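Local coordinates for protein flavoredoxin (Desulfovibrio vulgaris str. 'Miyazaki F', PDB 2D5M) that binds flavin mononucleotide and probably serves as an electron-transfer flavoprotein of the flavin reductase-like family, at residues Thr99-Glu104 with Ala108-Glu113; Leu122-Glu127 with Gln133-Ile138; Ser146-Arg149 with Leu153-Ile156; Asp80-Tyr85 with Glu90-Ser95. All blocks are in the same frame, centred on the assembly; numbering follows the deposited sequence.

Interaction 1 of 4, residues Thr99-Glu104 with Ala108-Glu113; sequences TPVPGE and APYVGE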
loop_
_atom_site.group_PDB
_atom_site.type_symbol
_atom_site.label_atom_id
_atom_site.label_comp_id
_atom_site.label_asym_id
_atom_site.label_seq_id
_atom_site.Cartn_x
_atom_site.Cartn_y
_atom_site.Cartn_z
ATOM N N THR A 99 -16.774 -15.743 10.031
ATOM C CA THR A 99 -16.609 -17.154 9.612
ATOM C C THR A 99 -15.195 -17.398 9.128
ATOM O O THR A 99 -14.766 -16.792 8.119
ATOM C CB THR A 99 -17.567 -17.468 8.477
ATOM O OG1 THR A 99 -18.922 -17.193 8.885
ATOM C CG2 THR A 99 -17.523 -18.937 8.083
ATOM N N PRO A 100 -14.456 -18.303 9.774
ATOM C CA PRO A 100 -13.106 -18.646 9.315
ATOM C C PRO A 100 -13.194 -19.742 8.256
ATOM O O PRO A 100 -13.442 -20.925 8.583
ATOM C CB PRO A 100 -12.432 -19.130 10.606
ATOM C CG PRO A 100 -13.564 -19.742 11.404
ATOM C CD PRO A 100 -14.816 -18.993 11.038
ATOM N N VAL A 101 -13.089 -19.356 7.005
ATOM C CA VAL A 101 -13.237 -20.274 5.905
ATOM C C VAL A 101 -11.882 -20.860 5.557
ATOM O O VAL A 101 -10.944 -20.087 5.272
ATOM C CB VAL A 101 -13.832 -19.577 4.648
ATOM C CG1 VAL A 101 -13.922 -20.535 3.517
ATOM C CG2 VAL A 101 -15.181 -18.954 4.982
ATOM N N PRO A 102 -11.699 -22.169 5.544
ATOM C CA PRO A 102 -10.381 -22.705 5.177
ATOM C C PRO A 102 -9.995 -22.338 3.753
ATOM O O PRO A 102 -10.802 -22.443 2.822
ATOM C CB PRO A 102 -10.528 -24.217 5.329
ATOM C CG PRO A 102 -11.780 -24.408 6.057
ATOM C CD PRO A 102 -12.653 -23.241 5.883
ATOM N N GLY A 103 -8.745 -21.923 3.555
ATOM C CA GLY A 103 -8.194 -21.764 2.234
ATOM C C GLY A 103 -8.298 -23.032 1.420
ATOM O O GLY A 103 -8.223 -24.131 1.953
ATOM N N GLU A 104 -8.481 -22.837 0.120
ATOM C CA GLU A 104 -8.529 -23.974 -0.811
ATOM C C GLU A 104 -7.150 -24.396 -1.236
ATOM O O GLU A 104 -6.985 -25.560 -1.669
ATOM C CB GLU A 104 -9.427 -23.600 -2.009
ATOM C CG GLU A 104 -10.887 -23.436 -1.542
ATOM C CD GLU A 104 -11.786 -23.017 -2.703
ATOM O OE1 GLU A 104 -11.280 -22.167 -3.520
ATOM O OE2 GLU A 104 -12.932 -23.503 -2.879
ATOM N N ALA A 108 -4.474 -21.898 5.850
ATOM C CA ALA A 108 -4.872 -20.685 6.576
ATOM C C ALA A 108 -6.328 -20.399 6.297
ATOM O O ALA A 108 -6.808 -20.678 5.189
ATOM C CB ALA A 108 -4.021 -19.492 6.185
ATOM N N PRO A 109 -7.029 -19.787 7.241
ATOM C CA PRO A 109 -8.410 -19.372 7.024
ATOM C C PRO A 109 -8.488 -17.948 6.444
ATOM O O PRO A 109 -7.581 -17.150 6.737
ATOM C CB PRO A 109 -9.003 -19.358 8.418
ATOM C CG PRO A 109 -7.831 -18.870 9.260
ATOM C CD PRO A 109 -6.593 -19.440 8.584
ATOM N N TYR A 110 -9.568 -17.652 5.741
ATOM C CA TYR A 110 -9.896 -16.269 5.384
ATOM C C TYR A 110 -11.262 -15.928 5.974
ATOM O O TYR A 110 -11.972 -16.779 6.508
ATOM C CB TYR A 110 -9.829 -16.013 3.911
ATOM C CG TYR A 110 -10.775 -16.783 3.027
ATOM C CD1 TYR A 110 -12.027 -16.319 2.735
ATOM C CD2 TYR A 110 -10.416 -17.992 2.459
ATOM C CE1 TYR A 110 -12.910 -17.019 1.908
ATOM C CE2 TYR A 110 -11.269 -18.673 1.622
ATOM C CZ TYR A 110 -12.512 -18.195 1.370
ATOM O OH TYR A 110 -13.371 -18.877 0.516
ATOM N N VAL A 111 -11.641 -14.649 5.872
ATOM C CA VAL A 111 -12.882 -14.174 6.463
ATOM C C VAL A 111 -14.015 -14.311 5.446
ATOM O O VAL A 111 -14.027 -13.577 4.439
ATOM C CB VAL A 111 -12.788 -12.726 6.961
ATOM C CG1 VAL A 111 -14.085 -12.372 7.655
ATOM C CG2 VAL A 111 -11.598 -12.541 7.890
ATOM N N GLY A 112 -14.937 -15.186 5.673
ATOM C CA GLY A 112 -15.949 -15.479 4.653
ATOM C C GLY A 112 -16.834 -14.309 4.318
ATOM O O GLY A 112 -17.289 -14.174 3.184
ATOM N N GLU A 113 -17.112 -13.449 5.288
ATOM C CA GLU A 113 -18.020 -12.350 5.089
ATOM C C GLU A 113 -17.436 -11.243 4.236
ATOM O O GLU A 113 -18.193 -10.383 3.770
ATOM C CB GLU A 113 -18.428 -11.748 6.451
ATOM C CG GLU A 113 -19.319 -12.607 7.309
ATOM C CD GLU A 113 -18.709 -13.799 7.936
ATOM O OE1 GLU A 113 -17.471 -13.904 8.036
ATOM O OE2 GLU A 113 -19.494 -14.658 8.411
#

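Interaction 2 of 4, residues Leu122-Glu127 with Gln133-Ile138; sequences LIHQIE and QFIGEI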
loop_
_atom_site.group_PDB
_atom_site.type_symbol
_atom_site.label_atom_id
_atom_site.label_comp_id
_atom_site.label_asym_id
_atom_site.label_seq_id
_atom_site.Cartn_x
_atom_site.Cartn_y
_atom_site.Cartn_z
ATOM N N LEU A 122 3.980 -18.683 2.178
ATOM C CA LEU A 122 5.173 -17.968 2.578
ATOM C C LEU A 122 6.360 -18.391 1.699
ATOM O O LEU A 122 6.669 -19.593 1.630
ATOM C CB LEU A 122 5.501 -18.294 4.035
ATOM C CG LEU A 122 6.659 -17.491 4.622
ATOM C CD1 LEU A 122 6.366 -16.015 4.639
ATOM C CD2 LEU A 122 7.031 -18.026 6.025
ATOM N N ILE A 123 7.031 -17.434 1.085
ATOM C CA ILE A 123 8.189 -17.708 0.233
ATOM C C ILE A 123 9.458 -17.017 0.747
ATOM O O ILE A 123 10.552 -17.514 0.417
ATOM C CB ILE A 123 7.921 -17.424 -1.253
ATOM C CG1 ILE A 123 7.471 -15.986 -1.511
ATOM C CG2 ILE A 123 6.941 -18.440 -1.800
ATOM C CD1 ILE A 123 7.603 -15.595 -2.976
ATOM N N HIS A 124 9.388 -15.956 1.526
ATOM C CA HIS A 124 10.594 -15.368 2.080
ATOM C C HIS A 124 10.280 -14.805 3.439
ATOM O O HIS A 124 9.155 -14.310 3.665
ATOM C CB HIS A 124 11.181 -14.223 1.234
ATOM C CG HIS A 124 11.452 -14.520 -0.215
ATOM N ND1 HIS A 124 12.491 -15.321 -0.625
ATOM C CD2 HIS A 124 10.815 -14.086 -1.352
ATOM C CE1 HIS A 124 12.480 -15.376 -1.962
ATOM N NE2 HIS A 124 11.485 -14.644 -2.425
ATOM N N GLN A 125 11.195 -14.837 4.379
ATOM C CA GLN A 125 11.104 -14.164 5.673
ATOM C C GLN A 125 12.329 -13.299 5.737
ATOM O O GLN A 125 13.475 -13.803 5.878
ATOM C CB GLN A 125 10.956 -15.162 6.816
ATOM C CG GLN A 125 10.785 -14.532 8.190
ATOM C CD GLN A 125 10.633 -15.450 9.355
ATOM O OE1 GLN A 125 10.826 -14.986 10.471
ATOM N NE2 GLN A 125 10.240 -16.691 9.129
ATOM N N ILE A 126 12.171 -12.009 5.598
ATOM C CA ILE A 126 13.281 -11.054 5.462
ATOM C C ILE A 126 13.515 -10.353 6.766
ATOM O O ILE A 126 12.598 -9.784 7.372
ATOM C CB ILE A 126 12.991 -10.051 4.352
ATOM C CG1 ILE A 126 12.807 -10.791 2.995
ATOM C CG2 ILE A 126 13.978 -8.918 4.187
ATOM C CD1 ILE A 126 12.215 -9.996 1.895
ATOM N N GLU A 127 14.771 -10.388 7.204
ATOM C CA GLU A 127 15.112 -9.775 8.462
ATOM C C GLU A 127 16.574 -9.248 8.390
ATOM O O GLU A 127 16.642 -7.981 8.264
ATOM C CB GLU A 127 14.916 -10.760 9.648
ATOM C CG GLU A 127 13.458 -10.961 9.998
ATOM C CD GLU A 127 13.021 -12.045 10.930
ATOM O OE1 GLU A 127 13.812 -12.959 11.276
ATOM O OE2 GLU A 127 11.830 -12.039 11.349
ATOM N N GLN A 133 9.903 -8.645 7.369
ATOM C CA GLN A 133 8.790 -8.760 6.452
ATOM C C GLN A 133 8.615 -10.205 6.060
ATOM O O GLN A 133 9.563 -10.925 5.778
ATOM C CB GLN A 133 8.875 -7.946 5.124
ATOM C CG GLN A 133 9.108 -6.473 5.155
ATOM C CD GLN A 133 9.605 -6.213 3.696
ATOM O OE1 GLN A 133 8.865 -5.689 2.892
ATOM N NE2 GLN A 133 10.814 -6.750 3.515
ATOM N N PHE A 134 7.361 -10.600 5.995
ATOM C CA PHE A 134 6.987 -11.870 5.380
ATOM C C PHE A 134 6.561 -11.622 3.931
ATOM O O PHE A 134 5.786 -10.691 3.693
ATOM C CB PHE A 134 5.819 -12.544 6.119
ATOM C CG PHE A 134 6.108 -13.025 7.498
ATOM C CD1 PHE A 134 5.433 -12.497 8.575
ATOM C CD2 PHE A 134 7.004 -14.058 7.758
ATOM C CE1 PHE A 134 5.650 -12.986 9.832
ATOM C CE2 PHE A 134 7.201 -14.496 9.059
ATOM C CZ PHE A 134 6.554 -13.961 10.109
ATOM N N ILE A 135 7.062 -12.413 3.021
ATOM C CA ILE A 135 6.697 -12.313 1.604
ATOM C C ILE A 135 5.875 -13.529 1.287
ATOM O O ILE A 135 6.340 -14.694 1.408
ATOM C CB ILE A 135 7.926 -12.264 0.704
ATOM C CG1 ILE A 135 8.959 -11.228 1.160
ATOM C CG2 ILE A 135 7.480 -12.052 -0.727
ATOM C CD1 ILE A 135 8.414 -9.851 1.212
ATOM N N GLY A 136 4.619 -13.308 0.904
ATOM C CA GLY A 136 3.738 -14.375 0.484
ATOM C C GLY A 136 3.530 -14.371 -1.009
ATOM O O GLY A 136 3.312 -13.330 -1.610
ATOM N N GLU A 137 3.604 -15.560 -1.589
ATOM C CA GLU A 137 3.229 -15.764 -2.984
ATOM C C GLU A 137 1.713 -15.897 -3.033
ATOM O O GLU A 137 1.124 -16.710 -2.332
ATOM C CB GLU A 137 3.869 -17.010 -3.560
ATOM C CG GLU A 137 3.464 -17.284 -4.984
ATOM C CD GLU A 137 4.179 -18.437 -5.664
ATOM O OE1 GLU A 137 5.186 -18.944 -5.099
ATOM O OE2 GLU A 137 3.714 -18.839 -6.773
ATOM N N ILE A 138 1.073 -15.125 -3.886
ATOM C CA ILE A 138 -0.355 -15.191 -4.108
ATOM C C ILE A 138 -0.688 -16.433 -4.920
ATOM O O ILE A 138 -0.263 -16.584 -6.061
ATOM C CB ILE A 138 -0.854 -13.933 -4.874
ATOM C CG1 ILE A 138 -0.583 -12.666 -4.071
ATOM C CG2 ILE A 138 -2.304 -14.064 -5.241
ATOM C CD1 ILE A 138 -0.827 -11.353 -4.836
#

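Interaction 3 of 4, residues Ser146-Arg149 with Leu153-Ile156; sequences SCLR and LPDI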
loop_
_atom_site.group_PDB
_atom_site.type_symbol
_atom_site.label_atom_id
_atom_site.label_comp_id
_atom_site.label_asym_id
_atom_site.label_seq_id
_atom_site.Cartn_x
_atom_site.Cartn_y
_atom_site.Cartn_z
ATOM N N SER A 146 -20.898 -10.947 -6.763
ATOM C CA SER A 146 -21.660 -9.723 -6.838
ATOM C C SER A 146 -20.767 -8.514 -7.080
ATOM O O SER A 146 -21.290 -7.499 -7.475
ATOM C CB SER A 146 -22.429 -9.541 -5.525
ATOM O OG SER A 146 -21.544 -9.386 -4.404
ATOM N N CYS A 147 -19.462 -8.698 -6.828
ATOM C CA CYS A 147 -18.481 -7.626 -6.925
ATOM C C CYS A 147 -17.671 -7.642 -8.221
ATOM O O CYS A 147 -16.802 -6.793 -8.374
ATOM C CB CYS A 147 -17.568 -7.688 -5.712
ATOM S SG CYS A 147 -18.314 -7.294 -4.154
ATOM N N LEU A 148 -17.980 -8.528 -9.163
ATOM C CA LEU A 148 -17.250 -8.624 -10.381
ATOM C C LEU A 148 -17.966 -7.899 -11.515
ATOM O O LEU A 148 -19.187 -7.853 -11.604
ATOM C CB LEU A 148 -17.051 -10.077 -10.776
ATOM C CG LEU A 148 -16.222 -10.927 -9.779
ATOM C CD1 LEU A 148 -16.219 -12.392 -10.195
ATOM C CD2 LEU A 148 -14.820 -10.324 -9.653
ATOM N N ARG A 149 -17.121 -7.359 -12.397
ATOM C CA ARG A 149 -17.619 -6.780 -13.662
ATOM C C ARG A 149 -17.835 -7.885 -14.686
ATOM O O ARG A 149 -17.405 -9.037 -14.524
ATOM C CB ARG A 149 -16.623 -5.746 -14.239
ATOM C CG ARG A 149 -16.085 -4.751 -13.269
ATOM C CD ARG A 149 -15.047 -3.816 -13.790
ATOM N NE ARG A 149 -13.983 -4.400 -14.596
ATOM C CZ ARG A 149 -12.981 -3.613 -14.984
ATOM N NH1 ARG A 149 -12.889 -2.345 -14.611
ATOM N NH2 ARG A 149 -12.042 -4.129 -15.735
ATOM N N LEU A 153 -13.153 -9.131 -13.732
ATOM C CA LEU A 153 -12.342 -8.443 -12.756
ATOM C C LEU A 153 -13.200 -7.727 -11.726
ATOM O O LEU A 153 -14.340 -7.413 -11.974
ATOM C CB LEU A 153 -11.432 -7.449 -13.485
ATOM C CG LEU A 153 -10.409 -8.109 -14.414
ATOM C CD1 LEU A 153 -9.566 -7.008 -15.053
ATOM C CD2 LEU A 153 -9.497 -9.101 -13.754
ATOM N N PRO A 154 -12.664 -7.416 -10.554
ATOM C CA PRO A 154 -13.497 -6.756 -9.565
ATOM C C PRO A 154 -13.814 -5.306 -9.872
ATOM O O PRO A 154 -13.038 -4.607 -10.508
ATOM C CB PRO A 154 -12.653 -6.825 -8.263
ATOM C CG PRO A 154 -11.570 -7.824 -8.577
ATOM C CD PRO A 154 -11.308 -7.654 -10.053
ATOM N N ASP A 155 -14.952 -4.853 -9.367
ATOM C CA ASP A 155 -15.376 -3.472 -9.272
ATOM C C ASP A 155 -14.983 -2.976 -7.880
ATOM O O ASP A 155 -15.608 -3.386 -6.902
ATOM C CB ASP A 155 -16.878 -3.360 -9.480
ATOM C CG ASP A 155 -17.384 -1.955 -9.447
ATOM O OD1 ASP A 155 -18.421 -1.746 -10.138
ATOM O OD2 ASP A 155 -16.796 -1.087 -8.810
ATOM N N ILE A 156 -13.958 -2.117 -7.818
ATOM C CA ILE A 156 -13.485 -1.686 -6.526
ATOM C C ILE A 156 -14.546 -0.993 -5.685
ATOM O O ILE A 156 -14.530 -1.082 -4.458
ATOM C CB ILE A 156 -12.250 -0.743 -6.693
ATOM C CG1 ILE A 156 -11.512 -0.563 -5.364
ATOM C CG2 ILE A 156 -12.637 0.546 -7.368
ATOM C CD1 ILE A 156 -10.214 0.157 -5.547
#

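Interaction 4 of 4, residues Asp80-Tyr85 with Glu90-Ser95; sequences DYAGIY and EDKFAS. With FMN (flavin mononucleotide), chain E.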
loop_
_atom_site.group_PDB
_atom_site.type_symbol
_atom_site.label_atom_id
_atom_site.label_comp_id
_atom_site.label_asym_id
_atom_site.label_seq_id
_atom_site.Cartn_x
_atom_site.Cartn_y
_atom_site.Cartn_z
ATOM N N ASP A 80 -10.883 -3.205 12.844
ATOM C CA ASP A 80 -10.206 -2.465 13.909
ATOM C C ASP A 80 -10.024 -3.331 15.153
ATOM O O ASP A 80 -8.933 -3.345 15.752
ATOM C CB ASP A 80 -10.976 -1.186 14.190
ATOM C CG ASP A 80 -10.172 -0.173 14.988
ATOM O OD1 ASP A 80 -9.042 0.167 14.514
ATOM O OD2 ASP A 80 -10.667 0.301 16.035
ATOM N N TYR A 81 -11.066 -4.067 15.538
ATOM C CA TYR A 81 -10.979 -4.972 16.670
ATOM C C TYR A 81 -9.796 -5.918 16.510
ATOM O O TYR A 81 -9.036 -6.149 17.445
ATOM C CB TYR A 81 -12.296 -5.747 16.807
ATOM C CG TYR A 81 -12.402 -6.659 17.983
ATOM C CD1 TYR A 81 -13.132 -6.271 19.124
ATOM C CD2 TYR A 81 -11.837 -7.932 17.992
ATOM C CE1 TYR A 81 -13.250 -7.098 20.205
ATOM C CE2 TYR A 81 -11.939 -8.764 19.088
ATOM C CZ TYR A 81 -12.668 -8.327 20.200
ATOM O OH TYR A 81 -12.784 -9.159 21.301
ATOM N N ALA A 82 -9.678 -6.504 15.331
ATOM C CA ALA A 82 -8.610 -7.480 15.041
ATOM C C ALA A 82 -7.239 -6.854 15.145
ATOM O O ALA A 82 -6.236 -7.565 15.322
ATOM C CB ALA A 82 -8.820 -8.096 13.658
ATOM N N GLY A 83 -7.171 -5.527 14.975
ATOM C CA GLY A 83 -5.939 -4.738 15.144
ATOM C C GLY A 83 -5.687 -4.190 16.520
ATOM O O GLY A 83 -4.650 -3.525 16.708
ATOM N N ILE A 84 -6.597 -4.397 17.470
ATOM C CA ILE A 84 -6.426 -3.973 18.850
ATOM C C ILE A 84 -6.117 -5.139 19.757
ATOM O O ILE A 84 -5.259 -5.054 20.621
ATOM C CB ILE A 84 -7.687 -3.224 19.318
ATOM C CG1 ILE A 84 -7.946 -1.950 18.537
ATOM C CG2 ILE A 84 -7.612 -2.974 20.849
ATOM C CD1 ILE A 84 -9.318 -1.328 18.748
ATOM N N TYR A 85 -6.824 -6.263 19.601
ATOM C CA TYR A 85 -6.777 -7.392 20.500
ATOM C C TYR A 85 -5.991 -8.525 19.884
ATOM O O TYR A 85 -5.923 -8.659 18.681
ATOM C CB TYR A 85 -8.197 -7.835 20.906
ATOM C CG TYR A 85 -8.948 -6.650 21.512
ATOM C CD1 TYR A 85 -8.588 -6.155 22.763
ATOM C CD2 TYR A 85 -9.966 -6.047 20.837
ATOM C CE1 TYR A 85 -9.243 -5.086 23.339
ATOM C CE2 TYR A 85 -10.638 -4.949 21.374
ATOM C CZ TYR A 85 -10.268 -4.474 22.637
ATOM O OH TYR A 85 -10.926 -3.372 23.181
ATOM N N GLU A 90 -7.679 -15.742 22.594
ATOM C CA GLU A 90 -9.017 -15.350 22.183
ATOM C C GLU A 90 -9.249 -15.793 20.743
ATOM O O GLU A 90 -8.366 -15.577 19.902
ATOM C CB GLU A 90 -9.167 -13.835 22.247
ATOM C CG GLU A 90 -10.519 -13.377 21.730
ATOM C CD GLU A 90 -10.772 -11.889 21.818
ATOM O OE1 GLU A 90 -10.204 -11.155 22.630
ATOM O OE2 GLU A 90 -11.691 -11.468 21.063
ATOM N N ASP A 91 -10.410 -16.356 20.481
ATOM C CA ASP A 91 -10.861 -16.629 19.110
ATOM C C ASP A 91 -11.645 -15.399 18.664
ATOM O O ASP A 91 -12.797 -15.195 19.028
ATOM C CB ASP A 91 -11.716 -17.904 19.084
ATOM C CG ASP A 91 -12.186 -18.255 17.687
ATOM O OD1 ASP A 91 -12.290 -17.355 16.827
ATOM O OD2 ASP A 91 -12.468 -19.467 17.458
ATOM N N LYS A 92 -10.993 -14.595 17.825
ATOM C CA LYS A 92 -11.597 -13.372 17.341
ATOM C C LYS A 92 -12.738 -13.615 16.386
ATOM O O LYS A 92 -13.636 -12.776 16.259
ATOM C CB LYS A 92 -10.551 -12.488 16.655
ATOM C CG LYS A 92 -9.425 -12.023 17.494
ATOM C CD LYS A 92 -8.468 -11.124 16.706
ATOM C CE LYS A 92 -7.091 -11.212 17.280
ATOM N NZ LYS A 92 -6.074 -10.469 16.525
ATOM N N PHE A 93 -12.719 -14.753 15.662
ATOM C CA PHE A 93 -13.863 -15.069 14.805
ATOM C C PHE A 93 -15.113 -15.269 15.655
ATOM O O PHE A 93 -16.210 -14.801 15.307
ATOM C CB PHE A 93 -13.590 -16.310 13.958
ATOM C CG PHE A 93 -12.640 -16.057 12.798
ATOM C CD1 PHE A 93 -13.165 -15.714 11.558
ATOM C CD2 PHE A 93 -11.272 -16.172 12.944
ATOM C CE1 PHE A 93 -12.338 -15.497 10.477
ATOM C CE2 PHE A 93 -10.440 -15.943 11.835
ATOM C CZ PHE A 93 -10.982 -15.642 10.613
ATOM N N ALA A 94 -14.977 -15.968 16.794
ATOM C CA ALA A 94 -16.067 -16.130 17.701
ATOM C C ALA A 94 -16.499 -14.806 18.269
ATOM O O ALA A 94 -17.673 -14.489 18.359
ATOM C CB ALA A 94 -15.700 -17.087 18.872
ATOM N N SER A 95 -15.554 -13.975 18.705
ATOM C CA SER A 95 -15.902 -12.685 19.296
ATOM C C SER A 95 -16.651 -11.774 18.313
ATOM O O SER A 95 -17.566 -11.053 18.707
ATOM C CB SER A 95 -14.642 -11.928 19.726
ATOM O OG SER A 95 -13.994 -12.707 20.704
HETATM N N1 FMN E . 0.782 -4.836 13.449
HETATM C C2 FMN E . 1.834 -5.289 12.698
HETATM O O2 FMN E . 2.688 -6.040 13.190
HETATM N N3 FMN E . 1.946 -4.860 11.377
HETATM C C4 FMN E . 1.096 -3.976 10.753
HETATM O O4 FMN E . 1.282 -3.644 9.563
HETATM C C4A FMN E . 0.034 -3.464 11.549
HETATM N N5 FMN E . -0.807 -2.544 11.018
HETATM C C5A FMN E . -1.901 -2.222 11.781
HETATM C C6 FMN E . -2.821 -1.280 11.241
HETATM C C7 FMN E . -3.985 -0.905 11.894
HETATM C C7M FMN E . -4.929 0.133 11.334
HETATM C C8 FMN E . -4.265 -1.544 13.159
HETATM C C8M FMN E . -5.578 -1.227 13.858
HETATM C C9 FMN E . -3.344 -2.405 13.729
HETATM C C9A FMN E . -2.179 -2.762 13.070
HETATM N N10 FMN E . -1.191 -3.611 13.615
HETATM C C10 FMN E . -0.121 -4.013 12.854
HETATM C "C1'" FMN E . -1.354 -4.140 14.998
HETATM C "C2'" FMN E . -1.851 -5.584 15.024
HETATM O "O2'" FMN E . -2.986 -5.789 14.173
HETATM C "C3'" FMN E . -2.254 -5.929 16.461
HETATM O "O3'" FMN E . -1.035 -5.965 17.239
HETATM C "C4'" FMN E . -3.017 -7.237 16.605
HETATM O "O4'" FMN E . -3.612 -7.207 17.932
HETATM C "C5'" FMN E . -2.171 -8.455 16.470
HETATM O "O5'" FMN E . -3.037 -9.620 16.658
HETATM P P FMN E . -2.423 -11.081 16.947
HETATM O O1P FMN E . -1.576 -10.995 18.225
HETATM O O2P FMN E . -1.581 -11.540 15.781
HETATM O O3P FMN E . -3.698 -11.882 17.137
#

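Interaction 1 of 4, residues Thr99-Glu104 with Ala108-Glu113
Thr99 to Gly103 and Ala108 to Glu113 form a small antiparallel beta hairpin, strands 100-102 and 109-111, which is a two-stranded sheet of its own beside the large antiparallel sheet. The backbone supplies four hydrogen bonds. Val101 and Tyr110 are a hydrogen-bonded pair: Val101 N gives to Tyr110 O at 2.9 Å, and Tyr110 N gives to Val101 O at 2.8 Å. Gly112 N donates to Thr99 O at one end. Gly103 N donates to Ala108 O at the other. Pro100 and Pro102 sit in non-hydrogen-bonded pairs, with Val111 and Pro109, so their missing N-H groups cost the ladder nothing.

Apolar contact lies mainly on the Val101 and Tyr110 face. Val101 CB stands over one face of the tyrosine ring, 3.9 Å from its centroid, in a CH-pi contact. The ring reaches it because Tyr110 CG lies between the backbone N and the carbonyl carbon (chi1 62°), which folds the ring across Val101. Val101 CG1 touches Tyr110 CZ at 3.5 Å, and Val101 CG2 rests on Gly112 CA at 3.6 Å. Among the prolines, Pro100 CB touches Pro109 CB. Around the hairpin, Pro109 O and Val111 N hydrogen-bond to the hydroxyls Thr67 OG1 and Ser69 OG of strand 65-70, and Tyr110 also packs on Lys2 of the second subunit.

The polar contact is at the open end, where the Glu113 carboxylate grips Thr99 twice. The chain of Glu113 bends at chi2 (72°) to bring the group round. Thr99 N gives to Glu113 OE1 at 2.8 Å, and Thr99 OG1 gives to Glu113 OE2 at 2.6 Å, each on the syn side.

Interaction 2 of 4, residues Leu122-Glu127 with Gln133-Ile138
Strands 122-126 and 133-138 run antiparallel; the axes of these short segments approach to 4.6 Å, their directions differ by 159°, and a classic bulge sets two residues, Ile123 and His124, opposite the single Ile135. Ile135 O takes a straight bond from Ile123 N at 2.8 Å and a weak one from His124 N at 3.3 Å. Beyond the bulge the ladder is regular. Ile135 N gives to His124 O, and Ile126 and Gln133 exchange two backbone bonds.

On one face, Leu122 CD1 reaches Phe134 CD2 at 3.7 Å. Leu122 has CG anti to the backbone N (chi1 -174°), which brings CD1 to the ring obliquely. Gln125 runs alongside Phe134, pointing the same way, and its CG lies 3.7 Å from Phe134 CE2. Helix 55-63 covers this face through Tyr57 and Ile60.

The two strands form a beta hairpin of the large antiparallel sheet of the FMN-binding fold. Strand 44-48 pairs with the far edge of strand 133-144.

On the other face Ile135 is the centre. Its CG1 meets Ile126 CD1 at 3.6 Å and also touches His124 CB. Its CB lies in the plane of the imidazole, at the edge. His131 of the second subunit packs on Ile126 and Ile135, and the side chain of Ile135 comes within about 4 Å of a zinc ion. At the bulge, the Ile123 side chain crosses that of Glu137 at about a right angle, and Ile123 CG2 touches Glu137 CB at 3.8 Å.

Interaction 3 of 4, residues Ser146-Arg149 with Leu153-Ile156
Leu153 meets Arg149 through both backbone and side chain. Leu153 O accepts a nearly straight bond from Arg149 N at 2.8 Å, and the donor lies close to the direction in which the carbonyl points. The same oxygen has the CA of Leu148 against it at 3.5 Å, a CA-H...O contact. Arg149 CG also packs on Leu153 O, at 3.4 Å. Further out, the two side chains cross at a slant. The arginine bends at chi3 (-45°), and this brings its guanidinium end to the leucine, with Arg149 NH2 3.9 Å from Leu153 CD1 and Arg149 NE near Leu153 CB. The polar end of Arg149 is held by a salt bridge from NH2 to Asp151, within the turn, and Asp151 also accepts a bond from Leu153 N.

Pro154 comes next, opposite Leu148, their CA atoms 4.3 Å apart. This is a single beta-type bridge in the loop that links strand 133-144 to helix 156-159, so the chain turns back on itself without forming a longer ladder. Leu148 CD2 rests against the Leu153-Pro154 peptide, 3.7 Å from Pro154 N, and also reaches Pro154 CG. In the second subunit, Lys3 touches Leu148 and Tyr12 touches Pro154.

Asp155 closes the bridge. Its N gives to Cys147 O at 2.9 Å, with an N-H...O angle of 179°. Its CB rests on the same oxygen at 3.6 Å. Asp155 is the N-cap of helix 156-159. With CG anti to the backbone N (chi1 -178°), its OD2 accepts weak bonds from Asn157 N and Lys158 N.

Interaction 4 of 4, residues Asp80-Tyr85 with Glu90-Ser95
Part of the FMN pocket, beside the phosphate, is formed here, where residues 80-85, on helix 76-82 and just beyond, meet the start of helix 92-96. Lys92 reaches from one segment to the other as an extended chain beyond CG and puts NZ among several oxygens. Lys92 NZ gives to Tyr85 O at 2.8 Å and to Ala82 O at 3.1 Å. It also donates to FMN O3P at 2.8 Å, with a weak bond to FMN O5'. Ile30 O of strand 28-41 is a further acceptor, so the buried ammonium is well surrounded. Its charge probably helps to balance the phosphate. Tyr85 O also takes a weak bond from FMN O4', so one carbonyl touches both lysine and ribityl chain.

A second polar contact lies away from the flavin. Tyr81 OH gives to Glu90 OE2 at 2.6 Å, which receives it on its syn lone pair. The two side chains come from opposite directions, and the oxygen lies in the plane of the phenol, at its edge. Ring and carboxylate planes are 68° apart. Ser95 OG donates to the same OE2 at 2.6 Å from above the carboxylate plane, giving this oxygen two hydroxyl partners. Tyr85 CD2 sits over the centre of the Tyr81 ring. Asp91 caps the helix, with OD1 accepting from Ala94 N at 3.0 Å. A lysine shared between backbone carbonyls and phosphate marks this as a phosphate-binding corner of the flavin site.

Along the chain the contacts come in series: interaction 4, then 1, 2 and 3, all in the flavin reductase-like range. Interactions 4 and 1 are neighbours, with centres about 15 Å apart. Phe93 of helix 92-96 packs on Thr99, Pro100 and Val111, so the small hairpin abuts the flavin-binding corner. Strand 116-126 follows the hairpin and leads into interaction 2, in the large sheet, its centre about 20 Å from that of interaction 1. Strand 133-144 then runs on to the loop of interaction 3, whose centre is about 28 Å from those of both interactions 2 and 4. All four touch the second subunit, so local turns and hairpins spread over the fold also contribute to the dimer.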